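Side-chain contacts in Lmo0547 protein (Listeria monocytogenes, PDB 4R9N), which probably regulates transcription as a sugar-responsive repressor or activator of the SorC/DeoR type, this fragment being the putative sugar-binding domain: residues 133-136 with 137-141; 152-155 with 156-159; 233-237 with 238-242; 118-122 with 123-127. One frame throughout, in Å; residues are numbered along the deposited sequence. Where two conformers were deposited one is given.

Contact 1: residues 133-136 with 137-141; sequences KYIS and EVLEE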
# COMPACT_ATOMS: atom_id res chain seq x y z
N LYS A 133 -23.17 -6.69 7.65
CA LYS A 133 -22.90 -7.68 6.59
C LYS A 133 -22.31 -7.16 5.27
O LYS A 133 -21.55 -7.87 4.65
CB LYS A 133 -24.13 -8.55 6.30
CG LYS A 133 -25.19 -7.88 5.44
CD LYS A 133 -26.60 -8.41 5.76
CE LYS A 133 -27.13 -7.82 7.06
NZ LYS A 133 -28.48 -8.36 7.41
N TYR A 134 -22.64 -5.98 4.78
CA TYR A 134 -21.93 -5.59 3.55
C TYR A 134 -20.51 -5.18 3.87
O TYR A 134 -19.62 -5.49 3.08
CB TYR A 134 -22.69 -4.62 2.62
CG TYR A 134 -22.04 -4.34 1.21
CD1 TYR A 134 -22.24 -5.16 0.06
CD2 TYR A 134 -21.27 -3.22 1.03
CE1 TYR A 134 -21.63 -4.84 -1.20
CE2 TYR A 134 -20.66 -2.89 -0.19
CZ TYR A 134 -20.83 -3.66 -1.32
OH TYR A 134 -20.15 -3.17 -2.47
N ILE A 135 -20.24 -4.61 5.05
CA ILE A 135 -18.85 -4.33 5.40
C ILE A 135 -18.05 -5.63 5.53
O ILE A 135 -16.96 -5.79 4.96
CB ILE A 135 -18.79 -3.57 6.71
CG1 ILE A 135 -19.37 -2.19 6.46
CG2 ILE A 135 -17.38 -3.49 7.21
CD1 ILE A 135 -19.67 -1.43 7.71
N SER A 136 -18.62 -6.57 6.29
CA SER A 136 -17.95 -7.84 6.48
C SER A 136 -17.69 -8.52 5.12
O SER A 136 -16.64 -9.08 4.92
CB SER A 136 -18.78 -8.80 7.38
OG SER A 136 -18.00 -9.97 7.62
N GLU A 137 -18.64 -8.48 4.19
CA GLU A 137 -18.39 -9.16 2.93
C GLU A 137 -17.30 -8.51 2.10
O GLU A 137 -16.50 -9.23 1.48
CB GLU A 137 -19.63 -9.33 2.08
CG GLU A 137 -19.34 -9.78 0.62
CD GLU A 137 -18.53 -11.11 0.41
OE1 GLU A 137 -17.76 -11.63 1.27
OE2 GLU A 137 -18.65 -11.64 -0.72
N VAL A 138 -17.22 -7.18 2.12
CA VAL A 138 -16.12 -6.54 1.40
C VAL A 138 -14.77 -6.81 2.07
O VAL A 138 -13.77 -7.00 1.36
CB VAL A 138 -16.43 -5.05 1.20
CG1 VAL A 138 -15.23 -4.35 0.55
CG2 VAL A 138 -17.65 -4.91 0.29
N LEU A 139 -14.70 -6.81 3.40
CA LEU A 139 -13.48 -7.18 4.06
C LEU A 139 -13.08 -8.59 3.67
O LEU A 139 -11.90 -8.84 3.46
CB LEU A 139 -13.55 -7.03 5.58
CG LEU A 139 -13.74 -5.61 6.12
CD1 LEU A 139 -13.99 -5.65 7.64
CD2 LEU A 139 -12.55 -4.76 5.73
N GLU A 140 -14.03 -9.55 3.67
CA GLU A 140 -13.65 -10.91 3.30
C GLU A 140 -13.17 -11.04 1.86
O GLU A 140 -12.23 -11.79 1.56
CB GLU A 140 -14.80 -11.87 3.56
CG GLU A 140 -15.14 -12.03 5.04
CD GLU A 140 -13.98 -12.58 5.85
OE1 GLU A 140 -13.10 -13.34 5.32
OE2 GLU A 140 -13.95 -12.24 7.05
N GLU A 141 -13.81 -10.33 0.96
CA GLU A 141 -13.34 -10.21 -0.44
C GLU A 141 -11.94 -9.64 -0.53
O GLU A 141 -11.11 -10.15 -1.29
CB GLU A 141 -14.33 -9.42 -1.29
CG GLU A 141 -15.59 -10.20 -1.54
CD GLU A 141 -16.83 -9.40 -1.98
OE1 GLU A 141 -16.81 -8.15 -2.09
OE2 GLU A 141 -17.89 -10.06 -2.15
O HOH W 1 -15.44 -9.98 7.67

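Contact 2: residues 152-155 with 156-159; sequences VSSP and YNHS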
# COMPACT_ATOMS: atom_id res chain seq x y z
N VAL A 152 4.04 2.16 1.33
CA VAL A 152 4.67 1.94 2.62
C VAL A 152 4.99 3.35 3.14
O VAL A 152 5.50 4.20 2.41
CB VAL A 152 5.98 1.12 2.54
CG1 VAL A 152 6.56 0.91 3.95
CG2 VAL A 152 5.75 -0.19 1.86
N SER A 153 4.65 3.63 4.39
CA SER A 153 4.91 4.97 4.89
C SER A 153 5.54 4.95 6.27
O SER A 153 5.68 3.90 6.87
CB SER A 153 3.62 5.79 4.88
OG SER A 153 3.94 7.15 5.19
N SER A 154 5.96 6.11 6.72
CA SER A 154 6.56 6.27 8.03
C SER A 154 5.68 7.32 8.65
O SER A 154 5.45 8.33 8.01
CB SER A 154 8.00 6.76 7.91
OG SER A 154 8.48 7.22 9.16
N PRO A 155 5.21 7.10 9.89
CA PRO A 155 4.37 8.09 10.51
C PRO A 155 5.11 9.34 10.99
O PRO A 155 4.47 10.20 11.52
CB PRO A 155 3.83 7.37 11.74
CG PRO A 155 4.94 6.46 12.14
CD PRO A 155 5.47 5.98 10.81
N TYR A 156 6.42 9.43 10.79
CA TYR A 156 7.24 10.46 11.43
C TYR A 156 7.65 11.56 10.45
O TYR A 156 7.37 11.48 9.26
CB TYR A 156 8.48 9.82 12.04
CG TYR A 156 8.18 8.70 13.00
CD1 TYR A 156 7.28 8.89 14.09
CD2 TYR A 156 8.72 7.42 12.80
CE1 TYR A 156 6.97 7.84 14.96
CE2 TYR A 156 8.41 6.37 13.68
CZ TYR A 156 7.54 6.59 14.77
OH TYR A 156 7.23 5.53 15.63
N ASN A 157 8.32 12.58 10.96
CA ASN A 157 8.74 13.73 10.11
C ASN A 157 7.67 14.22 9.12
O ASN A 157 7.87 14.19 7.90
CB ASN A 157 10.10 13.48 9.39
CG ASN A 157 10.56 12.03 9.41
OD1 ASN A 157 11.29 11.62 10.32
ND2 ASN A 157 10.16 11.25 8.40
N HIS A 158 6.54 14.67 9.67
CA HIS A 158 5.45 15.34 8.92
C HIS A 158 4.91 14.56 7.70
O HIS A 158 4.98 15.00 6.56
CB HIS A 158 5.86 16.79 8.57
CG HIS A 158 6.12 17.63 9.79
ND1 HIS A 158 5.27 17.65 10.87
CD2 HIS A 158 7.14 18.47 10.10
CE1 HIS A 158 5.75 18.47 11.80
NE2 HIS A 158 6.88 18.98 11.35
N SER A 159 4.32 13.40 8.00
CA SER A 159 3.75 12.50 6.99
C SER A 159 2.35 12.92 6.54
O SER A 159 1.71 13.76 7.18
CB SER A 159 3.68 11.07 7.53
OG SER A 159 2.64 10.96 8.49
O HOH W 2 4.32 12.60 10.90

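Contact 3: residues 233-237 with 238-242; sequences AALNA and GLIDV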
# COMPACT_ATOMS: atom_id res chain seq x y z
N ALA A 233 12.06 -2.94 6.91
CA ALA A 233 11.39 -3.80 7.84
C ALA A 233 10.27 -4.60 7.18
O ALA A 233 10.06 -5.80 7.47
CB ALA A 233 10.85 -2.97 9.02
N ALA A 234 9.49 -3.95 6.31
CA ALA A 234 8.44 -4.66 5.65
C ALA A 234 8.94 -5.80 4.76
O ALA A 234 8.33 -6.89 4.69
CB ALA A 234 7.60 -3.67 4.83
N LEU A 235 10.00 -5.51 4.05
CA LEU A 235 10.62 -6.46 3.12
C LEU A 235 11.20 -7.65 3.87
O LEU A 235 10.94 -8.78 3.49
CB LEU A 235 11.74 -5.83 2.30
CG LEU A 235 11.30 -4.88 1.22
CD1 LEU A 235 12.45 -4.04 0.69
CD2 LEU A 235 10.57 -5.62 0.10
N ASN A 236 11.89 -7.37 4.98
CA ASN A 236 12.44 -8.46 5.85
C ASN A 236 11.39 -9.39 6.46
O ASN A 236 11.65 -10.60 6.61
CB ASN A 236 13.33 -7.86 6.97
CG ASN A 236 14.62 -7.25 6.43
OD1 ASN A 236 15.06 -7.57 5.32
ND2 ASN A 236 15.23 -6.37 7.20
N ALA A 237 10.22 -8.83 6.76
CA ALA A 237 9.11 -9.59 7.30
C ALA A 237 8.33 -10.37 6.25
O ALA A 237 7.37 -11.05 6.59
CB ALA A 237 8.16 -8.65 8.02
N GLY A 238 8.68 -10.23 4.98
CA GLY A 238 7.98 -10.97 3.95
C GLY A 238 6.59 -10.46 3.67
O GLY A 238 5.72 -11.22 3.26
N LEU A 239 6.33 -9.20 3.93
CA LEU A 239 4.98 -8.68 3.68
C LEU A 239 4.76 -8.37 2.18
O LEU A 239 3.62 -8.16 1.77
CB LEU A 239 4.78 -7.39 4.41
CG LEU A 239 4.84 -7.53 5.92
CD1 LEU A 239 4.73 -6.19 6.63
CD2 LEU A 239 3.70 -8.48 6.36
N ILE A 240 5.85 -8.29 1.42
CA ILE A 240 5.86 -7.74 0.07
C ILE A 240 6.52 -8.74 -0.84
O ILE A 240 7.59 -9.26 -0.57
CB ILE A 240 6.68 -6.43 0.00
CG1 ILE A 240 5.96 -5.35 0.77
CG2 ILE A 240 7.00 -6.02 -1.45
CD1 ILE A 240 6.90 -4.25 1.24
N ASP A 241 5.92 -8.90 -2.00
CA ASP A 241 6.40 -9.82 -3.05
C ASP A 241 7.06 -9.13 -4.23
O ASP A 241 7.99 -9.67 -4.84
CB ASP A 241 5.25 -10.70 -3.52
CG ASP A 241 4.63 -11.50 -2.37
OD1 ASP A 241 5.41 -12.30 -1.74
OD2 ASP A 241 3.40 -11.32 -2.06
N VAL A 242 6.60 -7.92 -4.55
CA VAL A 242 7.05 -7.21 -5.72
C VAL A 242 7.20 -5.76 -5.24
O VAL A 242 6.27 -5.15 -4.59
CB VAL A 242 5.98 -7.27 -6.85
CG1 VAL A 242 6.37 -6.35 -8.01
CG2 VAL A 242 5.71 -8.72 -7.32
O HOH W 3 8.93 -9.04 1.69

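Contact 4: residues 118-122 with 123-127; sequences ALVED and TEMKT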
# COMPACT_ATOMS: atom_id res chain seq x y z
N ALA A 118 -11.99 4.61 7.93
CA ALA A 118 -10.80 3.82 8.18
C ALA A 118 -10.50 3.57 9.66
O ALA A 118 -9.99 2.51 10.03
CB ALA A 118 -9.59 4.54 7.58
N LEU A 119 -10.71 4.62 10.47
CA LEU A 119 -10.24 4.61 11.87
C LEU A 119 -11.44 5.02 12.67
O LEU A 119 -11.95 6.12 12.46
CB LEU A 119 -9.07 5.59 12.12
CG LEU A 119 -8.58 5.75 13.59
CD1 LEU A 119 -8.18 4.42 14.15
CD2 LEU A 119 -7.42 6.71 13.70
N VAL A 120 -11.91 4.12 13.55
CA VAL A 120 -13.00 4.39 14.46
C VAL A 120 -12.47 4.18 15.88
O VAL A 120 -12.30 3.05 16.33
CB VAL A 120 -14.14 3.45 14.10
CG1 VAL A 120 -15.35 3.66 14.96
CG2 VAL A 120 -14.52 3.66 12.63
N GLU A 121 -12.20 5.27 16.58
CA GLU A 121 -11.72 5.27 17.96
C GLU A 121 -12.76 4.75 18.95
O GLU A 121 -12.45 4.25 20.01
CB GLU A 121 -11.35 6.70 18.39
CG GLU A 121 -10.22 7.32 17.59
CD GLU A 121 -9.96 8.77 17.97
OE1 GLU A 121 -8.84 9.23 17.69
OE2 GLU A 121 -10.85 9.44 18.55
N ASP A 122 -14.03 4.88 18.61
CA ASP A 122 -15.09 4.38 19.48
C ASP A 122 -15.16 2.86 19.32
O ASP A 122 -15.64 2.37 18.31
CB ASP A 122 -16.40 5.02 19.08
CG ASP A 122 -17.55 4.74 20.04
OD1 ASP A 122 -17.72 3.63 20.55
OD2 ASP A 122 -18.38 5.65 20.21
N THR A 123 -14.69 2.14 20.33
CA THR A 123 -14.53 0.71 20.20
C THR A 123 -15.84 -0.05 19.90
O THR A 123 -15.87 -1.01 19.09
CB THR A 123 -13.92 0.18 21.51
OG1 THR A 123 -12.69 0.90 21.79
CG2 THR A 123 -13.65 -1.31 21.37
N GLU A 124 -16.91 0.40 20.54
CA GLU A 124 -18.23 -0.22 20.36
C GLU A 124 -18.75 0.03 18.93
O GLU A 124 -19.38 -0.84 18.29
CB GLU A 124 -19.16 0.35 21.45
CG GLU A 124 -20.52 -0.31 21.56
CD GLU A 124 -21.41 0.34 22.62
OE1 GLU A 124 -22.57 0.64 22.25
OE2 GLU A 124 -20.95 0.56 23.79
N MSE A 125 -18.48 1.22 18.42
CA MSE A 125 -18.93 1.57 17.04
C MSE A 125 -18.13 0.77 16.05
O MSE A 125 -18.69 0.28 15.06
CB MSE A 125 -18.73 3.04 16.68
CG MSE A 125 -19.42 3.43 15.38
SE MSE A 125 -19.22 5.38 15.13
CE MSE A 125 -20.59 5.64 13.75
N LYS A 126 -16.83 0.67 16.32
CA LYS A 126 -15.90 -0.07 15.46
C LYS A 126 -16.44 -1.49 15.36
O LYS A 126 -16.57 -2.06 14.27
CB LYS A 126 -14.46 -0.02 16.04
CG LYS A 126 -13.50 -1.23 15.78
CD LYS A 126 -13.25 -1.48 14.32
CE LYS A 126 -11.92 -2.16 14.00
NZ LYS A 126 -11.75 -3.56 14.42
N THR A 127 -16.81 -2.03 16.50
CA THR A 127 -17.30 -3.39 16.56
C THR A 127 -18.60 -3.63 15.81
O THR A 127 -18.69 -4.62 15.10
CB THR A 127 -17.48 -3.85 18.01
OG1 THR A 127 -16.27 -3.58 18.75
CG2 THR A 127 -17.81 -5.33 18.06

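Contact 1: residues 133-136 with 137-141
Y134 has its CG anti to the backbone N (chi1 -172°), and V138, one helical turn on, has its CG2 anti to the carbonyl carbon; these torsions bring the valine methyl over one face of the tyrosine ring. V138 CG2 stands 3.9 Å from the centroid of the Y134 ring, 22° off the normal and displaced toward the rim, with Y134 CE2 the closest ring atom to it at 3.7 Å: a CH-pi contact. Valine suits the place because its branch at CB presents a methyl close to the backbone, while tyrosine combines a flat apolar face with a polar end; its OH is in a weak hydrogen bond with Y113 N. Next to this pair I135 and L139 run side by side, with I135 CG2 4.0 Å from L139 CD1. Beneath the side chains, L139 N gives an almost straight hydrogen bond to I135 O at 2.9 Å (172°). On the polar flank a water donates to S136 O at 3.1 Å and to E140 OE2 at 2.8 Å. E140 OE2 also forms a salt bridge with K143 NZ, so one oxygen has both partners. V138 reaches I81 of strand 79-82, and the Y134 ring meets that of Y115. Such i to i+4 pairing, apolar along one stripe and charged along another, is that of an amphipathic helix packed beside the parallel sheet of a Rossmann-like alpha/beta domain.

Contact 2: residues 152-155 with 156-159
P155 and Y156 form a proline-aromatic CH-pi stack between neighbouring residues, in the loop that leaves strand 147-151 of the parallel sheet and leads to helix 160-163. P155 CG sits squarely over the middle of the tyrosine ring, 3.6 Å from the centroid of Y156 and only 7° off its normal. The two side chains point the same way, because Y156 turns its CG beside its own backbone N (chi1 -55°) and so lays the ring back along the pyrrolidine. Proline is apt here: its rigid pyrrolidine presents CG to the ring face without a conformational cost. S154 supports the pair from the chain before it, its OG accepting a weak hydrogen bond from Y156 N at 3.4 Å. Farther out, the phenol is fixed by a hydrogen bond from Y156 OH to V180 O, R176 makes a cation-pi contact with the ring, and L175 touches both P155 and Y156. The turn then folds back until S159, the N-cap of the next helix, lies near its start, with S159 CB 3.3 Å from S154 O. A water bridges the turn, accepting from S159 N at 3.0 Å and donating to P155 O at a short 2.5 Å.

Contact 3: residues 233-237 with 238-242
I240 presses its side chain back onto the end of the helix that precedes it, with both branches in use. I240 CD1 meets the methyl of A234 at CB, 3.7 Å away, and I240 CG2 packs on L235 CD2 at 3.9 Å. Its chi1 of -68° sets CG1 beside the backbone N, from where the chain can extend to the alanine. Alanine fits the near side since its lone methyl lets the returning chain come close, whereas the longer L235 reaches I240 and also touches F15 and L17. L239 adds a second patch, its CG lying 4.1 Å from A237 CB. Around this apolar centre the backbone makes a Schellman motif: L239 N bonds to A234 O at 3.1 Å, nearly in line with the carbonyl, and G238 N bonds to L235 O, also at 3.1 Å but from well above the carbonyl plane. The reversal turns on G238, whose positive phi (72°) is readily adopted by a residue without a side chain. At the polar edge a water lies between the helix end and the following loop, 2.7 Å from L235 O and 2.6 Å from I240 O. The chemistry thus divides the work: where the chain reverses, A234 O is taken up by L239 N and L235 O by G238 N, with the water beside L235 O, while A234, L235, L239 and I240 supply the apolar packing.

Contact 4: residues 118-122 with 123-127
D122 O receives the amide of K126, with K126 N at 2.9 Å and a nearly straight hydrogen bond (162°), the first i to i+4 bond of helix 123-131. The chain is extended at L119 and V120, kinks at E121, and at D122 keeps a non-helical psi of 107°; from T123 onward the angles are helical. The bend lays V120 against the helix's first turn, its CG1 3.8 Å from the CB of M125 (modelled as selenomethionine) and 3.9 Å from K126 CB. A buried valine suits this inner side of the bend, being compact and wholly apolar. D122 is the N-cap of the helix. Its CG lies anti to the backbone N (chi1 -172°), which swings the carboxylate over the open amides of the first turn: D122 OD1 accepts from E124 N and from M125 N, both weakly at 3.3 Å. Aspartate is well matched to a helix N terminus, where its short arm reaches these N-H groups and its negative charge would be eased by the helix dipole. K126 bends away to make a weak hydrogen bond from NZ to T202 O, and T123 OG1 is hydrogen-bonded to H203 NE2. One turn on, T127 grips T123 O twice, its N at 2.9 Å and its OG1 at 2.6 Å arriving from opposite faces of the carbonyl plane.

Overall arrangement
From the N terminus the order is contact 4, contact 1, contact 2, contact 3; all are in series, and none nests within or crosses another. Each is local, so none closes a long loop: contact 4 starts helix 123-131, contact 1 lies along helix 133-143, which follows it, contact 2 shapes the turn from strand 147-151 to helix 160-163, and contact 3 ends helix 228-236 ahead of strand 242-246. Contacts 4 and 1 are neighbours, about 16 Å between centres, without touching. Contacts 2 and 3, far apart in sequence, do touch: V152 CG2 packs 4.3 Å from I240 CD1, joining two of the connections that serve the central parallel sheet.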